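PDB 6PFX: D-alanyl transferase DltD from Enterococcus faecium TX0133A04, which probably transfers D-alanine onto lipoteichoic acid at the Gram-positive cell membrane, a step of cell wall biogenesis, using an SGNH-hydrolase-like fold. Local coordinates for residues G76-S81 with P104-K109; D140-R145 with A380-S385; R146-S151 with A161-I166; S273-V278 with K316-Q321. All coordinates share one frame; numbering follows the deposited sequence.

Contact 1 (G76-S81 with P104-K109); sequences GTQSLS and PQWFVK
Gln78 lies over one face of the Trp106 indole: its CG stands 3.6 Å from the centroid of the five-membered ring and 16° off the ring normal, a CH-pi contact. The amide continues across the pyrrole side with its plane only 18° from that of the ring, and Gln78 CD comes 3.5 Å from Trp106 CD1. Gln78 CG sits anti to its own carbonyl carbon and the chain is extended beyond it, which carries NE2 past the ring. There Gln78 NE2 makes a weak bond to Trp106 O, 3.3 Å long with an N-H...O angle of 129°. Farther along the indole two oxygens approach obliquely, Thr77 O at 3.3 Å from Trp106 CZ2 and Ser79 OG at 3.8 Å from Trp106 CZ3. In the second shell Glu271 holds both polar ends, OE1 as the main partner of Gln78 NE2 and OE2 bonded to Ser79 OG, while Thr77 OG1 bonds Gly44 O. The indole lies near, without touching, Ser46, His348 and Asp345, whose geometry is consistent with the catalytic triad of an SGNH-hydrolase fold.

Contact 2 (D140-R145 with A380-S385); sequences DRYLAR and AFFSKS
Tyr142, on helix 138-147, meets the Phe382 ring through CB, CG and CD2, and the Phe382 carbonyl through CD1 and CE1. Its CB lies over a face of the Phe382 ring, 4.2 Å from the centroid and 27° off the normal, a CH-pi contact. CG follows, 3.6 Å from Phe382 CD1, the tightest approach between the two residues. With CG anti to the backbone N (chi1 176°), the tyrosine ring is placed so that Phe382 CD1 lies over one of its faces. On one side of the ring Tyr142 CD2 remains beside Phe382 CD1 at 3.7 Å; on the other, Tyr142 CD1 and CE1 lie 3.8 and 3.7 Å from Phe382 O. The planes are inclined by 26°, but the centroids are 5.1 Å apart and the rings barely overlap, so the evidence favours CB-to-face packing over a full stack. At the tip, OH is hydrogen-bonded to Asp274 OD1, tying helix 138-147 to helix 271-284. Beside the ring, a water accepts from Arg145 NH2 and donates to Phe382 O at 2.7 Å. Dispersion between buried aromatic groups thus joins helix 138-147 to the C-terminal 380-385 segment, with the water as a polar link at its margin.

Contact 3 (R146-S151 with A161-I166); sequences RLLTFS and AILQTI
Leu148 overlaps both Leu163 and Gln164 on helix 157-167. Its CG stands 3.9 Å from Leu163 CB, and its two methyl groups divide the remaining contact. Leu148 CD1 presses on the amide of Gln164, 3.7 Å from Gln164 CD, while Leu148 CD2 lies near both Leu163 CB and Gln164 NE2, at 3.9 Å from the latter. The Leu148 and Leu163 side chains run past one another in opposite directions, whereas Gln164 crosses the leucine aslant. A bend at chi2 (-70°) turns the Gln164 amide back toward the leucine methyls, although its CB does not point directly at the other segment. Leu148 lies in the type I beta turn from Leu147 to Phe150, where helix 138-147 gives way, and Phe150 N closes that turn by bonding Leu147 O. The two helices packed here, 138-147 and 157-167, are successive but for the short helix 151-154. At the end of the first, Arg146 O takes two donors from Thr149, its N and its OG1, the hydroxyl at 2.8 Å from Arg146 O and in the carbonyl plane. One residue before Leu148, Leu147 CB packs against Leu163 CD1 at 3.8 Å. Leu147 and Leu163 both touch Trp129 of helix 123-132 as well.

Contact 4 (S273-V278 with K316-Q321); sequences SDFQLV and KKIKFQ
The amides of Gln276 and Gln321 meet nearly coplanar, with planes 24° apart, and Gln321 NE2 donates to Gln276 OE1 at 3.0 Å. The N-H...O angle is 163°, and the donor lies in the carbonyl plane, on a lone pair of the acceptor. Gln321 reaches across with its chain extended beyond CG, whereas Gln276 bends at chi2 to bring OE1 toward it. The same Gln321 amide is turned nearly perpendicular to the Phe275 ring and sets Gln321 NE2 at the ring's edge, 4.0 Å from Phe275 CD2. Helices 271-284 and 308-323 belong to the helical layers of this SGNH-hydrolase-type fold, and their short segments here run at 35° to each other with axes 11.7 Å apart. Ile318 crosses Phe275 at about a right angle: Ile318 CD1 comes obliquely to the ring, 3.6 Å from Phe275 CD2. Further polar partners hold the glutamines, since Gln276 NE2 bonds Gln325 OE1 and Gln321 has another partner in Trp386, while Ile318 also touches Ile293 of strand 288-293.

How the contacts relate
Helix 271-284 is the hub of the four contacts. Contact 4 supplies its 273-278 segment; Ser79 of contact 1 packs against Phe275, with the two centres about 11 Å apart; and contact 2 has its centre about 12 Å from that of contact 4. Asp274 is a residue shared by contacts 2, 3 and 4, for it also makes a salt bridge with Arg146, although the centres of contacts 3 and 4 are about 23 Å apart. Contacts 2 and 3 share helix 138-147. Along the chain, contacts 1, 3 and 4 close in succession, whereas contact 2 spans 234 residues and encloses contacts 3 and 4. Sequence-distant helices and the C-terminal region are thereby gathered round helix 271-284, with contact 1 nearest the centre of the chain.

Contact 1 (G76-S81 with P104-K109)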
loop_
_atom_site.group_PDB
_atom_site.type_symbol
_atom_site.label_atom_id
_atom_site.label_comp_id
_atom_site.label_asym_id
_atom_site.label_seq_id
_atom_site.Cartn_x
_atom_site.Cartn_y
_atom_site.Cartn_z
ATOM N N GLY A 76 -5.346 7.464 0.851
ATOM C CA GLY A 76 -5.793 7.439 -0.521
ATOM C C GLY A 76 -4.809 6.886 -1.531
ATOM O O GLY A 76 -5.135 6.861 -2.724
ATOM N N THR A 77 -3.623 6.441 -1.110
ATOM C CA THR A 77 -2.719 5.766 -2.036
ATOM C C THR A 77 -3.207 4.332 -2.238
ATOM O O THR A 77 -3.333 3.578 -1.266
ATOM C CB THR A 77 -1.265 5.763 -1.559
ATOM O OG1 THR A 77 -1.149 5.112 -0.291
ATOM C CG2 THR A 77 -0.736 7.182 -1.459
ATOM N N GLN A 78 -3.521 3.973 -3.486
ATOM C CA GLN A 78 -3.916 2.613 -3.854
ATOM C C GLN A 78 -2.913 2.060 -4.867
ATOM O O GLN A 78 -1.783 2.552 -4.950
ATOM C CB GLN A 78 -5.362 2.591 -4.368
ATOM C CG GLN A 78 -6.337 3.280 -3.407
ATOM C CD GLN A 78 -7.842 3.021 -3.642
ATOM O OE1 GLN A 78 -8.670 3.549 -2.891
ATOM N NE2 GLN A 78 -8.200 2.229 -4.657
ATOM N N SER A 79 -3.288 1.033 -5.635
ATOM C CA SER A 79 -2.263 0.282 -6.363
ATOM C C SER A 79 -1.619 1.104 -7.476
ATOM O O SER A 79 -0.405 1.011 -7.691
ATOM C CB SER A 79 -2.824 -1.025 -6.927
ATOM O OG SER A 79 -3.154 -1.913 -5.875
ATOM N N LEU A 80 -2.410 1.896 -8.206
ATOM C CA LEU A 80 -1.867 2.671 -9.318
ATOM C C LEU A 80 -0.815 3.657 -8.821
ATOM O O LEU A 80 0.292 3.735 -9.367
ATOM C CB LEU A 80 -3.006 3.390 -10.038
ATOM C CG LEU A 80 -2.716 3.950 -11.422
ATOM C CD1 LEU A 80 -4.038 4.191 -12.123
ATOM C CD2 LEU A 80 -1.958 5.230 -11.317
ATOM N N SER A 81 -1.128 4.388 -7.749
ATOM C CA SER A 81 -0.165 5.346 -7.221
ATOM C C SER A 81 1.090 4.642 -6.730
ATOM O O SER A 81 2.211 5.111 -6.961
ATOM C CB SER A 81 -0.786 6.139 -6.077
ATOM O OG SER A 81 -1.833 6.946 -6.567
ATOM N N PRO A 104 -8.660 -4.108 1.679
ATOM C CA PRO A 104 -9.847 -4.554 0.918
ATOM C C PRO A 104 -10.686 -3.396 0.376
ATOM O O PRO A 104 -11.247 -3.504 -0.726
ATOM C CB PRO A 104 -10.597 -5.421 1.946
ATOM C CG PRO A 104 -9.492 -5.899 2.919
ATOM C CD PRO A 104 -8.614 -4.686 3.039
ATOM N N GLN A 105 -10.722 -2.266 1.097
ATOM C CA GLN A 105 -11.576 -1.144 0.725
ATOM C C GLN A 105 -11.124 -0.460 -0.553
ATOM O O GLN A 105 -11.887 0.313 -1.140
ATOM C CB GLN A 105 -11.601 -0.098 1.840
ATOM C CG GLN A 105 -12.087 -0.626 3.164
ATOM C CD GLN A 105 -11.047 -1.479 3.876
ATOM O OE1 GLN A 105 -9.835 -1.307 3.678
ATOM N NE2 GLN A 105 -11.515 -2.428 4.681
ATOM N N TRP A 106 -9.903 -0.719 -1.004
ATOM C CA TRP A 106 -9.504 -0.167 -2.282
ATOM C C TRP A 106 -10.327 -0.739 -3.425
ATOM O O TRP A 106 -10.466 -0.098 -4.472
ATOM C CB TRP A 106 -8.064 -0.540 -2.580
ATOM C CG TRP A 106 -7.018 0.079 -1.735
ATOM C CD1 TRP A 106 -7.153 1.106 -0.844
ATOM C CD2 TRP A 106 -5.644 -0.304 -1.709
ATOM N NE1 TRP A 106 -5.925 1.396 -0.279
ATOM C CE2 TRP A 106 -4.987 0.533 -0.791
ATOM C CE3 TRP A 106 -4.904 -1.280 -2.382
ATOM C CZ2 TRP A 106 -3.615 0.422 -0.533
ATOM C CZ3 TRP A 106 -3.551 -1.394 -2.121
ATOM C CH2 TRP A 106 -2.922 -0.553 -1.203
ATOM N N PHE A 107 -10.828 -1.959 -3.260
ATOM C CA PHE A 107 -11.360 -2.759 -4.358
ATOM C C PHE A 107 -12.846 -2.535 -4.561
ATOM O O PHE A 107 -13.639 -3.463 -4.664
ATOM C CB PHE A 107 -11.016 -4.217 -4.097
ATOM C CG PHE A 107 -9.518 -4.493 -4.138
ATOM C CD1 PHE A 107 -8.680 -4.186 -3.060
ATOM C CD2 PHE A 107 -8.948 -5.025 -5.282
ATOM C CE1 PHE A 107 -7.295 -4.426 -3.138
ATOM C CE2 PHE A 107 -7.599 -5.272 -5.361
ATOM C CZ PHE A 107 -6.764 -4.980 -4.281
ATOM N N VAL A 108 -13.210 -1.265 -4.674
ATOM C CA VAL A 108 -14.599 -0.895 -4.916
ATOM C C VAL A 108 -14.922 -0.958 -6.409
ATOM O O VAL A 108 -14.044 -0.939 -7.275
ATOM C CB VAL A 108 -14.946 0.482 -4.309
ATOM C CG1 VAL A 108 -14.944 0.410 -2.783
ATOM C CG2 VAL A 108 -14.005 1.562 -4.829
ATOM N N LYS A 109 -16.225 -0.997 -6.707
ATOM C CA LYS A 109 -16.704 -1.296 -8.055
ATOM C C LYS A 109 -16.069 -0.403 -9.112
ATOM O O LYS A 109 -15.727 -0.871 -10.206
ATOM C CB LYS A 109 -18.236 -1.160 -8.087
ATOM C CG LYS A 109 -18.870 -1.436 -9.450
ATOM C CD LYS A 109 -20.407 -1.412 -9.387
ATOM C CE LYS A 109 -21.039 -1.844 -10.709
ATOM N NZ LYS A 109 -22.534 -1.929 -10.617
#

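Contact 2 (D140-R145 with A380-S385)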
loop_
_atom_site.group_PDB
_atom_site.type_symbol
_atom_site.label_atom_id
_atom_site.label_comp_id
_atom_site.label_asym_id
_atom_site.label_seq_id
_atom_site.Cartn_x
_atom_site.Cartn_y
_atom_site.Cartn_z
ATOM N N ASP A 140 2.299 -1.787 -19.672
ATOM C CA ASP A 140 2.360 -0.415 -20.156
ATOM C C ASP A 140 1.069 -0.030 -20.863
ATOM O O ASP A 140 0.596 1.107 -20.735
ATOM C CB ASP A 140 3.536 -0.252 -21.129
ATOM C CG ASP A 140 4.887 -0.516 -20.485
ATOM O OD1 ASP A 140 5.134 -0.030 -19.360
ATOM O OD2 ASP A 140 5.731 -1.194 -21.123
ATOM N N ARG A 141 0.499 -0.964 -21.638
ATOM C CA ARG A 141 -0.735 -0.681 -22.357
ATOM C C ARG A 141 -1.878 -0.473 -21.381
ATOM O O ARG A 141 -2.703 0.429 -21.565
ATOM C CB ARG A 141 -1.057 -1.809 -23.333
ATOM C CG ARG A 141 -0.005 -2.016 -24.415
ATOM C CD ARG A 141 -0.462 -3.069 -25.417
ATOM N NE ARG A 141 -1.487 -2.538 -26.309
ATOM C CZ ARG A 141 -2.115 -3.247 -27.239
ATOM N NH1 ARG A 141 -1.832 -4.531 -27.402
ATOM N NH2 ARG A 141 -3.030 -2.666 -28.003
ATOM N N TYR A 142 -1.925 -1.287 -20.321
ATOM C CA TYR A 142 -2.976 -1.144 -19.325
ATOM C C TYR A 142 -2.857 0.194 -18.607
ATOM O O TYR A 142 -3.846 0.913 -18.437
ATOM C CB TYR A 142 -2.933 -2.306 -18.323
ATOM C CG TYR A 142 -3.937 -2.121 -17.225
ATOM C CD1 TYR A 142 -5.281 -2.407 -17.429
ATOM C CD2 TYR A 142 -3.552 -1.620 -15.993
ATOM C CE1 TYR A 142 -6.210 -2.206 -16.434
ATOM C CE2 TYR A 142 -4.482 -1.411 -14.981
ATOM C CZ TYR A 142 -5.808 -1.715 -15.213
ATOM O OH TYR A 142 -6.764 -1.527 -14.244
ATOM N N LEU A 143 -1.649 0.538 -18.160
ATOM C CA LEU A 143 -1.474 1.811 -17.474
ATOM C C LEU A 143 -1.862 2.979 -18.371
ATOM O O LEU A 143 -2.498 3.932 -17.910
ATOM C CB LEU A 143 -0.037 1.954 -16.996
ATOM C CG LEU A 143 0.301 3.281 -16.323
ATOM C CD1 LEU A 143 -0.553 3.479 -15.098
ATOM C CD2 LEU A 143 1.789 3.265 -15.987
ATOM N N ALA A 144 -1.480 2.941 -19.651
ATOM C CA ALA A 144 -1.848 4.033 -20.546
ATOM C C ALA A 144 -3.360 4.134 -20.670
ATOM O O ALA A 144 -3.926 5.231 -20.612
ATOM C CB ALA A 144 -1.216 3.842 -21.925
ATOM N N ARG A 145 -4.028 2.984 -20.788
ATOM C CA ARG A 145 -5.484 2.959 -20.854
ATOM C C ARG A 145 -6.093 3.577 -19.607
ATOM O O ARG A 145 -7.058 4.348 -19.687
ATOM C CB ARG A 145 -5.965 1.515 -21.002
ATOM C CG ARG A 145 -5.864 0.969 -22.404
ATOM C CD ARG A 145 -6.846 -0.171 -22.658
ATOM N NE ARG A 145 -6.717 -1.298 -21.732
ATOM C CZ ARG A 145 -5.766 -2.229 -21.802
ATOM N NH1 ARG A 145 -4.834 -2.167 -22.744
ATOM N NH2 ARG A 145 -5.745 -3.224 -20.926
ATOM N N ALA A 380 -3.480 -11.893 -18.128
ATOM C CA ALA A 380 -4.929 -11.977 -17.991
ATOM C C ALA A 380 -5.433 -11.171 -16.800
ATOM O O ALA A 380 -6.610 -10.798 -16.754
ATOM C CB ALA A 380 -5.376 -13.432 -17.800
ATOM N N PHE A 381 -4.589 -10.949 -15.790
ATOM C CA PHE A 381 -5.067 -10.227 -14.610
ATOM C C PHE A 381 -5.297 -8.738 -14.882
ATOM O O PHE A 381 -5.839 -8.049 -14.012
ATOM C CB PHE A 381 -4.108 -10.460 -13.435
ATOM C CG PHE A 381 -4.173 -11.850 -12.859
ATOM C CD1 PHE A 381 -5.309 -12.282 -12.176
ATOM C CD2 PHE A 381 -3.083 -12.711 -12.950
ATOM C CE1 PHE A 381 -5.352 -13.544 -11.638
ATOM C CE2 PHE A 381 -3.143 -13.986 -12.427
ATOM C CZ PHE A 381 -4.267 -14.390 -11.745
ATOM N N PHE A 382 -4.923 -8.234 -16.070
ATOM C CA PHE A 382 -5.285 -6.883 -16.504
ATOM C C PHE A 382 -6.694 -6.809 -17.098
ATOM O O PHE A 382 -7.203 -5.698 -17.312
ATOM C CB PHE A 382 -4.253 -6.343 -17.531
ATOM C CG PHE A 382 -2.896 -6.075 -16.944
ATOM C CD1 PHE A 382 -2.740 -5.204 -15.867
ATOM C CD2 PHE A 382 -1.776 -6.683 -17.472
ATOM C CE1 PHE A 382 -1.478 -4.969 -15.310
ATOM C CE2 PHE A 382 -0.521 -6.454 -16.927
ATOM C CZ PHE A 382 -0.377 -5.589 -15.840
ATOM N N SER A 383 -7.332 -7.954 -17.346
ATOM C CA SER A 383 -8.567 -7.999 -18.113
ATOM C C SER A 383 -9.787 -7.646 -17.279
ATOM O O SER A 383 -9.812 -7.847 -16.058
ATOM C CB SER A 383 -8.800 -9.400 -18.696
ATOM O OG SER A 383 -9.145 -10.331 -17.681
ATOM N N LYS A 384 -10.823 -7.161 -17.968
ATOM C CA LYS A 384 -12.103 -6.923 -17.315
ATOM C C LYS A 384 -12.710 -8.221 -16.810
ATOM O O LYS A 384 -13.438 -8.220 -15.809
ATOM C CB LYS A 384 -13.062 -6.194 -18.260
ATOM C CG LYS A 384 -12.651 -4.760 -18.555
ATOM C CD LYS A 384 -13.710 -3.741 -18.156
ATOM C CE LYS A 384 -13.208 -2.325 -18.394
ATOM N NZ LYS A 384 -14.256 -1.306 -18.107
ATOM N N SER A 385 -12.426 -9.336 -17.479
ATOM C CA SER A 385 -12.907 -10.620 -16.992
ATOM C C SER A 385 -12.418 -10.868 -15.576
ATOM O O SER A 385 -13.194 -11.250 -14.695
ATOM C CB SER A 385 -12.426 -11.729 -17.908
ATOM O OG SER A 385 -12.795 -13.002 -17.407
HETATM O O HOH W 1 -8.118 -4.289 -19.385
#

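Contact 3 (R146-S151 with A161-I166)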
loop_
_atom_site.group_PDB
_atom_site.type_symbol
_atom_site.label_atom_id
_atom_site.label_comp_id
_atom_site.label_asym_id
_atom_site.label_seq_id
_atom_site.Cartn_x
_atom_site.Cartn_y
_atom_site.Cartn_z
ATOM N N ARG A 146 -5.539 3.259 -18.444
ATOM C CA ARG A 146 -6.091 3.792 -17.209
ATOM C C ARG A 146 -5.858 5.289 -17.117
ATOM O O ARG A 146 -6.775 6.054 -16.797
ATOM C CB ARG A 146 -5.445 3.103 -16.019
ATOM C CG ARG A 146 -5.929 1.705 -15.782
ATOM C CD ARG A 146 -7.346 1.724 -15.234
ATOM N NE ARG A 146 -7.410 1.937 -13.788
ATOM C CZ ARG A 146 -8.354 2.639 -13.166
ATOM N NH1 ARG A 146 -9.312 3.242 -13.855
ATOM N NH2 ARG A 146 -8.328 2.756 -11.851
ATOM N N LEU A 147 -4.624 5.725 -17.376
ATOM C CA LEU A 147 -4.303 7.135 -17.228
ATOM C C LEU A 147 -5.172 7.991 -18.125
ATOM O O LEU A 147 -5.545 9.103 -17.736
ATOM C CB LEU A 147 -2.828 7.372 -17.561
ATOM C CG LEU A 147 -1.856 6.774 -16.554
ATOM C CD1 LEU A 147 -0.428 6.931 -16.972
ATOM C CD2 LEU A 147 -2.022 7.414 -15.163
ATOM N N LEU A 148 -5.521 7.483 -19.310
ATOM C CA LEU A 148 -6.324 8.237 -20.260
ATOM C C LEU A 148 -7.765 8.430 -19.812
ATOM O O LEU A 148 -8.508 9.129 -20.509
ATOM C CB LEU A 148 -6.329 7.545 -21.619
ATOM C CG LEU A 148 -5.054 7.722 -22.437
ATOM C CD1 LEU A 148 -5.004 6.719 -23.564
ATOM C CD2 LEU A 148 -4.977 9.142 -22.963
ATOM N N THR A 149 -8.180 7.833 -18.690
ATOM C CA THR A 149 -9.530 8.032 -18.169
ATOM C C THR A 149 -9.606 9.152 -17.137
ATOM O O THR A 149 -10.708 9.532 -16.732
ATOM C CB THR A 149 -10.115 6.733 -17.577
ATOM O OG1 THR A 149 -9.485 6.396 -16.333
ATOM C CG2 THR A 149 -9.969 5.582 -18.564
ATOM N N PHE A 150 -8.472 9.700 -16.721
ATOM C CA PHE A 150 -8.433 10.722 -15.686
ATOM C C PHE A 150 -8.249 12.091 -16.324
ATOM O O PHE A 150 -7.314 12.300 -17.104
ATOM C CB PHE A 150 -7.296 10.438 -14.711
ATOM C CG PHE A 150 -7.526 9.235 -13.846
ATOM C CD1 PHE A 150 -8.410 9.300 -12.784
ATOM C CD2 PHE A 150 -6.866 8.041 -14.090
ATOM C CE1 PHE A 150 -8.636 8.197 -11.972
ATOM C CE2 PHE A 150 -7.084 6.929 -13.279
ATOM C CZ PHE A 150 -7.969 7.012 -12.212
ATOM N N SER A 151 -9.140 13.024 -15.981
ATOM C CA SER A 151 -9.125 14.335 -16.621
ATOM C C SER A 151 -7.819 15.075 -16.378
ATOM O O SER A 151 -7.358 15.817 -17.254
ATOM C CB SER A 151 -10.318 15.156 -16.130
ATOM O OG SER A 151 -11.529 14.540 -16.525
ATOM N N ALA A 161 -1.323 12.284 -26.294
ATOM C CA ALA A 161 -1.051 11.660 -27.584
ATOM C C ALA A 161 -0.035 10.537 -27.438
ATOM O O ALA A 161 -0.133 9.504 -28.112
ATOM C CB ALA A 161 -0.561 12.706 -28.581
ATOM N N ILE A 162 0.945 10.719 -26.557
ATOM C CA ILE A 162 1.907 9.656 -26.292
ATOM C C ILE A 162 1.205 8.453 -25.673
ATOM O O ILE A 162 1.441 7.306 -26.073
ATOM C CB ILE A 162 3.068 10.193 -25.434
ATOM C CG1 ILE A 162 3.975 11.091 -26.287
ATOM C CG2 ILE A 162 3.822 9.039 -24.811
ATOM C CD1 ILE A 162 4.844 12.007 -25.464
ATOM N N LEU A 163 0.298 8.693 -24.725
ATOM C CA LEU A 163 -0.398 7.571 -24.109
ATOM C C LEU A 163 -1.281 6.845 -25.117
ATOM O O LEU A 163 -1.420 5.620 -25.052
ATOM C CB LEU A 163 -1.244 8.037 -22.930
ATOM C CG LEU A 163 -0.492 8.592 -21.730
ATOM C CD1 LEU A 163 -1.482 9.085 -20.675
ATOM C CD2 LEU A 163 0.475 7.565 -21.139
ATOM N N GLN A 164 -1.903 7.578 -26.048
ATOM C CA GLN A 164 -2.677 6.918 -27.100
ATOM C C GLN A 164 -1.804 5.992 -27.953
ATOM O O GLN A 164 -2.243 4.910 -28.361
ATOM C CB GLN A 164 -3.376 7.963 -27.972
ATOM C CG GLN A 164 -4.492 8.742 -27.273
ATOM C CD GLN A 164 -5.722 7.897 -26.984
ATOM O OE1 GLN A 164 -5.745 6.691 -27.245
ATOM N NE2 GLN A 164 -6.755 8.529 -26.435
ATOM N N THR A 165 -0.569 6.402 -28.244
ATOM C CA THR A 165 0.356 5.543 -28.983
ATOM C C THR A 165 0.633 4.250 -28.223
ATOM O O THR A 165 0.591 3.155 -28.798
ATOM C CB THR A 165 1.646 6.327 -29.231
ATOM O OG1 THR A 165 1.356 7.474 -30.045
ATOM C CG2 THR A 165 2.688 5.480 -29.919
ATOM N N ILE A 166 0.921 4.363 -26.924
ATOM C CA ILE A 166 1.206 3.194 -26.097
ATOM C C ILE A 166 -0.020 2.302 -25.971
ATOM O O ILE A 166 0.082 1.070 -26.010
ATOM C CB ILE A 166 1.737 3.644 -24.717
ATOM C CG1 ILE A 166 3.070 4.359 -24.907
ATOM C CG2 ILE A 166 1.801 2.445 -23.791
ATOM C CD1 ILE A 166 3.561 5.108 -23.683
#

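Contact 4 (S273-V278 with K316-Q321)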
loop_
_atom_site.group_PDB
_atom_site.type_symbol
_atom_site.label_atom_id
_atom_site.label_comp_id
_atom_site.label_asym_id
_atom_site.label_seq_id
_atom_site.Cartn_x
_atom_site.Cartn_y
_atom_site.Cartn_z
ATOM N N SER A 273 -6.784 -5.052 -11.365
ATOM C CA SER A 273 -5.866 -4.861 -12.483
ATOM C C SER A 273 -4.825 -3.783 -12.188
ATOM O O SER A 273 -3.668 -3.924 -12.606
ATOM C CB SER A 273 -6.676 -4.610 -13.752
ATOM O OG SER A 273 -7.486 -5.747 -14.045
ATOM N N ASP A 274 -5.186 -2.718 -11.456
ATOM C CA ASP A 274 -4.169 -1.792 -10.963
ATOM C C ASP A 274 -3.169 -2.528 -10.072
ATOM O O ASP A 274 -1.957 -2.290 -10.149
ATOM C CB ASP A 274 -4.795 -0.624 -10.186
ATOM C CG ASP A 274 -5.664 0.291 -11.048
ATOM O OD1 ASP A 274 -5.723 0.141 -12.283
ATOM O OD2 ASP A 274 -6.306 1.190 -10.468
ATOM N N PHE A 275 -3.663 -3.439 -9.222
ATOM C CA PHE A 275 -2.796 -4.247 -8.368
ATOM C C PHE A 275 -1.878 -5.127 -9.203
ATOM O O PHE A 275 -0.711 -5.332 -8.844
ATOM C CB PHE A 275 -3.675 -5.100 -7.420
ATOM C CG PHE A 275 -2.882 -5.877 -6.402
ATOM C CD1 PHE A 275 -2.198 -5.217 -5.421
ATOM C CD2 PHE A 275 -2.847 -7.261 -6.409
ATOM C CE1 PHE A 275 -1.456 -5.895 -4.500
ATOM C CE2 PHE A 275 -2.095 -7.951 -5.466
ATOM C CZ PHE A 275 -1.396 -7.264 -4.520
ATOM N N GLN A 276 -2.363 -5.604 -10.351
ATOM C CA GLN A 276 -1.513 -6.384 -11.240
ATOM C C GLN A 276 -0.296 -5.594 -11.710
ATOM O O GLN A 276 0.765 -6.181 -11.949
ATOM C CB GLN A 276 -2.306 -6.909 -12.437
ATOM C CG GLN A 276 -1.485 -7.835 -13.318
ATOM C CD GLN A 276 -0.978 -9.112 -12.640
ATOM O OE1 GLN A 276 -1.490 -9.570 -11.612
ATOM N NE2 GLN A 276 0.037 -9.695 -13.244
ATOM N N LEU A 277 -0.430 -4.274 -11.869
ATOM C CA LEU A 277 0.730 -3.457 -12.202
ATOM C C LEU A 277 1.795 -3.571 -11.122
ATOM O O LEU A 277 2.981 -3.741 -11.421
ATOM C CB LEU A 277 0.317 -1.995 -12.350
ATOM C CG LEU A 277 -0.526 -1.617 -13.557
ATOM C CD1 LEU A 277 -0.995 -0.180 -13.463
ATOM C CD2 LEU A 277 0.324 -1.761 -14.800
ATOM N N VAL A 278 1.388 -3.455 -9.855
ATOM C CA VAL A 278 2.312 -3.633 -8.738
ATOM C C VAL A 278 3.014 -4.979 -8.823
ATOM O O VAL A 278 4.233 -5.057 -8.668
ATOM C CB VAL A 278 1.546 -3.486 -7.410
ATOM C CG1 VAL A 278 2.375 -3.933 -6.250
ATOM C CG2 VAL A 278 1.034 -2.042 -7.239
ATOM N N LYS A 316 -9.917 -14.618 -0.904
ATOM C CA LYS A 316 -9.722 -15.753 -1.802
ATOM C C LYS A 316 -9.275 -15.282 -3.179
ATOM O O LYS A 316 -8.357 -15.861 -3.775
ATOM C CB LYS A 316 -11.023 -16.553 -1.929
ATOM C CG LYS A 316 -10.911 -17.834 -2.770
ATOM C CD LYS A 316 -12.204 -18.645 -2.790
ATOM C CE LYS A 316 -11.963 -20.042 -3.324
ATOM N NZ LYS A 316 -12.300 -20.157 -4.749
ATOM N N LYS A 317 -9.915 -14.231 -3.689
ATOM C CA LYS A 317 -9.619 -13.736 -5.025
ATOM C C LYS A 317 -8.218 -13.135 -5.092
ATOM O O LYS A 317 -7.453 -13.416 -6.029
ATOM C CB LYS A 317 -10.676 -12.713 -5.448
ATOM C CG LYS A 317 -10.493 -12.217 -6.867
ATOM C CD LYS A 317 -11.725 -11.464 -7.370
ATOM C CE LYS A 317 -11.468 -10.832 -8.730
ATOM N NZ LYS A 317 -12.738 -10.245 -9.294
ATOM N N ILE A 318 -7.850 -12.309 -4.106
ATOM C CA ILE A 318 -6.524 -11.689 -4.150
ATOM C C ILE A 318 -5.428 -12.723 -3.932
ATOM O O ILE A 318 -4.360 -12.635 -4.551
ATOM C CB ILE A 318 -6.437 -10.472 -3.208
ATOM C CG1 ILE A 318 -5.419 -9.456 -3.738
ATOM C CG2 ILE A 318 -6.122 -10.881 -1.804
ATOM C CD1 ILE A 318 -5.841 -8.812 -5.037
ATOM N N LYS A 319 -5.688 -13.735 -3.096
ATOM C CA LYS A 319 -4.716 -14.803 -2.880
ATOM C C LYS A 319 -4.554 -15.676 -4.116
ATOM O O LYS A 319 -3.437 -16.114 -4.409
ATOM C CB LYS A 319 -5.059 -15.597 -1.621
ATOM C CG LYS A 319 -4.845 -14.764 -0.356
ATOM C CD LYS A 319 -4.797 -15.595 0.921
ATOM C CE LYS A 319 -5.921 -16.589 1.017
ATOM N NZ LYS A 319 -5.938 -17.192 2.384
ATOM N N PHE A 320 -5.627 -15.899 -4.879
ATOM C CA PHE A 320 -5.475 -16.581 -6.160
ATOM C C PHE A 320 -4.566 -15.783 -7.087
ATOM O O PHE A 320 -3.656 -16.338 -7.718
ATOM C CB PHE A 320 -6.846 -16.797 -6.797
ATOM C CG PHE A 320 -6.786 -17.463 -8.132
ATOM C CD1 PHE A 320 -6.664 -16.721 -9.294
ATOM C CD2 PHE A 320 -6.844 -18.839 -8.226
ATOM C CE1 PHE A 320 -6.607 -17.349 -10.535
ATOM C CE2 PHE A 320 -6.789 -19.465 -9.452
ATOM C CZ PHE A 320 -6.656 -18.722 -10.605
ATOM N N GLN A 321 -4.766 -14.465 -7.153
ATOM C CA GLN A 321 -3.941 -13.646 -8.039
ATOM C C GLN A 321 -2.478 -13.694 -7.610
ATOM O O GLN A 321 -1.569 -13.768 -8.450
ATOM C CB GLN A 321 -4.449 -12.197 -8.040
ATOM C CG GLN A 321 -3.747 -11.247 -9.052
ATOM C CD GLN A 321 -4.487 -9.920 -9.191
ATOM O OE1 GLN A 321 -5.597 -9.767 -8.661
ATOM N NE2 GLN A 321 -3.881 -8.956 -9.875
#